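Local coordinates for caprin-2 (Danio rerio, PDB 4OUS), which probably acts in canonical Wnt signalling through a calcium-binding, trimeric C1q domain, at residues P67-L72 with L112-I117. The protein carries 1 engineered substitution. Sequence-based numbering, arbitrary orientation.
Sequences PLYINL and LHRGAI
Y69 sits opposite both H113 and R114 in a classic beta bulge, where strand 68-72 pairs antiparallel with the end of strand 112-114 in the jelly-roll sandwich of the C1q domain. Two backbone bonds frame it: Y69 N donates almost straight (174°) to R114 O at 3.0 Å, and H113 N reaches Y69 O at 2.9 Å in a hydrogen bond that is less straight. The extra residue brings H113 onto the same side as the tyrosine, and its flat ring turns an edge toward the Y69 face in an offset edge-to-face pair, planes at 85°; H113 CD2 lies 3.6 Å from Y69 CB. R114 flanks the tyrosine too, its long chain bent at chi3 (59°) to carry the guanidinium past Y69 CE2 and alongside P67, meeting its ring obliquely, with NH1 3.5 Å from P67 CG. With an alanine at R114, P67 CG and Y69 CE2 would probably lose the guanidinium, and the H113 ring the methylene CG lying against its face. On the other side of the sheet, branched aliphatics suit the sandwich interior: L68 CD1 presses on L112 CD1 at a tight 3.4 Å, I70 CD1 and I117 adjoin them, I59 of strand 51-60 packs on L68 and I117, and F57 on I70. G115 CA lies 3.2 Å from P67 O, where a side chain would run into P67 O and L68 CA. Farther out, D22 accepts a hydrogen bond from H113 ND1, and W122 of a second subunit meets the histidine ring edge-to-face, joining the bulge to the trimer interface. R111 NE holds N71 OD1, which lies 3.6 Å from H113 CB.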
loop_
_atom_site.group_PDB
_atom_site.type_symbol
_atom_site.label_atom_id
_atom_site.label_comp_id
_atom_site.label_asym_id
_atom_site.label_seq_id
_atom_site.Cartn_x
_atom_site.Cartn_y
_atom_site.Cartn_z
ATOM N N PRO A 67 -13.662 -4.167 -15.972
ATOM C CA PRO A 67 -12.796 -3.478 -15.016
ATOM C C PRO A 67 -13.112 -3.878 -13.587
ATOM O O PRO A 67 -14.234 -4.290 -13.278
ATOM C CB PRO A 67 -13.127 -2.006 -15.249
ATOM C CG PRO A 67 -14.546 -2.034 -15.734
ATOM C CD PRO A 67 -14.600 -3.239 -16.625
ATOM N N LEU A 68 -12.116 -3.737 -12.722
ATOM C CA LEU A 68 -12.267 -4.014 -11.305
ATOM C C LEU A 68 -12.447 -2.717 -10.526
ATOM O O LEU A 68 -11.606 -1.820 -10.606
ATOM C CB LEU A 68 -11.056 -4.784 -10.781
ATOM C CG LEU A 68 -11.122 -5.185 -9.310
ATOM C CD1 LEU A 68 -12.213 -6.216 -9.090
ATOM C CD2 LEU A 68 -9.787 -5.709 -8.802
ATOM N N TYR A 69 -13.549 -2.621 -9.788
ATOM C CA TYR A 69 -13.828 -1.509 -8.885
ATOM C C TYR A 69 -14.039 -2.065 -7.486
ATOM O O TYR A 69 -14.928 -2.905 -7.291
ATOM C CB TYR A 69 -15.091 -0.759 -9.296
ATOM C CG TYR A 69 -15.037 0.100 -10.532
ATOM C CD1 TYR A 69 -14.926 1.484 -10.421
ATOM C CD2 TYR A 69 -15.152 -0.449 -11.808
ATOM C CE1 TYR A 69 -14.912 2.293 -11.535
ATOM C CE2 TYR A 69 -15.144 0.359 -12.933
ATOM C CZ TYR A 69 -15.022 1.727 -12.789
ATOM O OH TYR A 69 -15.004 2.544 -13.900
ATOM N N ILE A 70 -13.252 -1.587 -6.530
ATOM C CA ILE A 70 -13.348 -1.987 -5.132
ATOM C C ILE A 70 -13.657 -0.769 -4.278
ATOM O O ILE A 70 -13.052 0.290 -4.477
ATOM C CB ILE A 70 -12.020 -2.606 -4.627
ATOM C CG1 ILE A 70 -11.575 -3.788 -5.489
ATOM C CG2 ILE A 70 -12.121 -3.002 -3.165
ATOM C CD1 ILE A 70 -12.481 -4.987 -5.402
ATOM N N ASN A 71 -14.571 -0.912 -3.319
ATOM C CA ASN A 71 -14.793 0.125 -2.312
ATOM C C ASN A 71 -14.434 -0.391 -0.927
ATOM O O ASN A 71 -14.864 -1.485 -0.542
ATOM C CB ASN A 71 -16.255 0.590 -2.263
ATOM C CG ASN A 71 -16.833 0.901 -3.623
ATOM O OD1 ASN A 71 -17.740 0.201 -4.092
ATOM N ND2 ASN A 71 -16.341 1.962 -4.255
ATOM N N LEU A 72 -13.699 0.410 -0.160
ATOM C CA LEU A 72 -13.571 0.188 1.274
ATOM C C LEU A 72 -14.761 0.862 1.946
ATOM O O LEU A 72 -14.935 2.079 1.836
ATOM C CB LEU A 72 -12.261 0.753 1.814
ATOM C CG LEU A 72 -12.050 0.605 3.324
ATOM C CD1 LEU A 72 -11.736 -0.825 3.720
ATOM C CD2 LEU A 72 -10.970 1.569 3.835
ATOM N N LEU A 112 -17.031 -5.507 -3.775
ATOM C CA LEU A 112 -16.765 -5.701 -5.185
ATOM C C LEU A 112 -17.852 -4.972 -5.950
ATOM O O LEU A 112 -18.971 -5.465 -6.066
ATOM C CB LEU A 112 -16.739 -7.189 -5.533
ATOM C CG LEU A 112 -16.470 -7.526 -6.994
ATOM C CD1 LEU A 112 -15.145 -6.953 -7.456
ATOM C CD2 LEU A 112 -16.508 -9.031 -7.202
ATOM N N HIS A 113 -17.559 -3.762 -6.400
ATOM C CA HIS A 113 -18.551 -2.986 -7.123
ATOM C C HIS A 113 -18.790 -3.599 -8.504
ATOM O O HIS A 113 -19.923 -3.933 -8.849
ATOM C CB HIS A 113 -18.111 -1.529 -7.226
ATOM C CG HIS A 113 -18.949 -0.722 -8.160
ATOM N ND1 HIS A 113 -20.302 -0.537 -7.974
ATOM C CD2 HIS A 113 -18.633 -0.080 -9.308
ATOM C CE1 HIS A 113 -20.780 0.197 -8.966
ATOM N NE2 HIS A 113 -19.787 0.493 -9.784
ATOM N N ARG A 114 -17.710 -3.761 -9.268
ATOM C CA ARG A 114 -17.725 -4.415 -10.574
ATOM C C ARG A 114 -16.441 -5.203 -10.737
ATOM O O ARG A 114 -15.429 -4.889 -10.106
ATOM C CB ARG A 114 -17.855 -3.397 -11.715
ATOM C CG ARG A 114 -19.192 -2.663 -11.773
ATOM C CD ARG A 114 -19.310 -1.787 -13.028
ATOM N NE ARG A 114 -19.172 -2.609 -14.231
ATOM C CZ ARG A 114 -18.513 -2.257 -15.334
ATOM N NH1 ARG A 114 -17.938 -1.065 -15.430
ATOM N NH2 ARG A 114 -18.420 -3.116 -16.336
ATOM N N GLY A 115 -16.480 -6.206 -11.607
ATOM C CA GLY A 115 -15.304 -6.991 -11.919
ATOM C C GLY A 115 -15.297 -8.317 -11.195
ATOM O O GLY A 115 -16.307 -8.746 -10.626
ATOM N N ALA A 116 -14.150 -8.980 -11.237
ATOM C CA ALA A 116 -13.990 -10.298 -10.645
ATOM C C ALA A 116 -12.578 -10.416 -10.094
ATOM O O ALA A 116 -11.640 -9.827 -10.639
ATOM C CB ALA A 116 -14.268 -11.393 -11.667
ATOM N N ILE A 117 -12.441 -11.177 -9.012
ATOM C CA ILE A 117 -11.215 -11.245 -8.228
ATOM C C ILE A 117 -10.489 -12.575 -8.378
ATOM O O ILE A 117 -11.112 -13.636 -8.321
ATOM C CB ILE A 117 -11.530 -11.015 -6.732
ATOM C CG1 ILE A 117 -12.181 -9.641 -6.548
ATOM C CG2 ILE A 117 -10.283 -11.185 -5.863
ATOM C CD1 ILE A 117 -12.646 -9.352 -5.137
#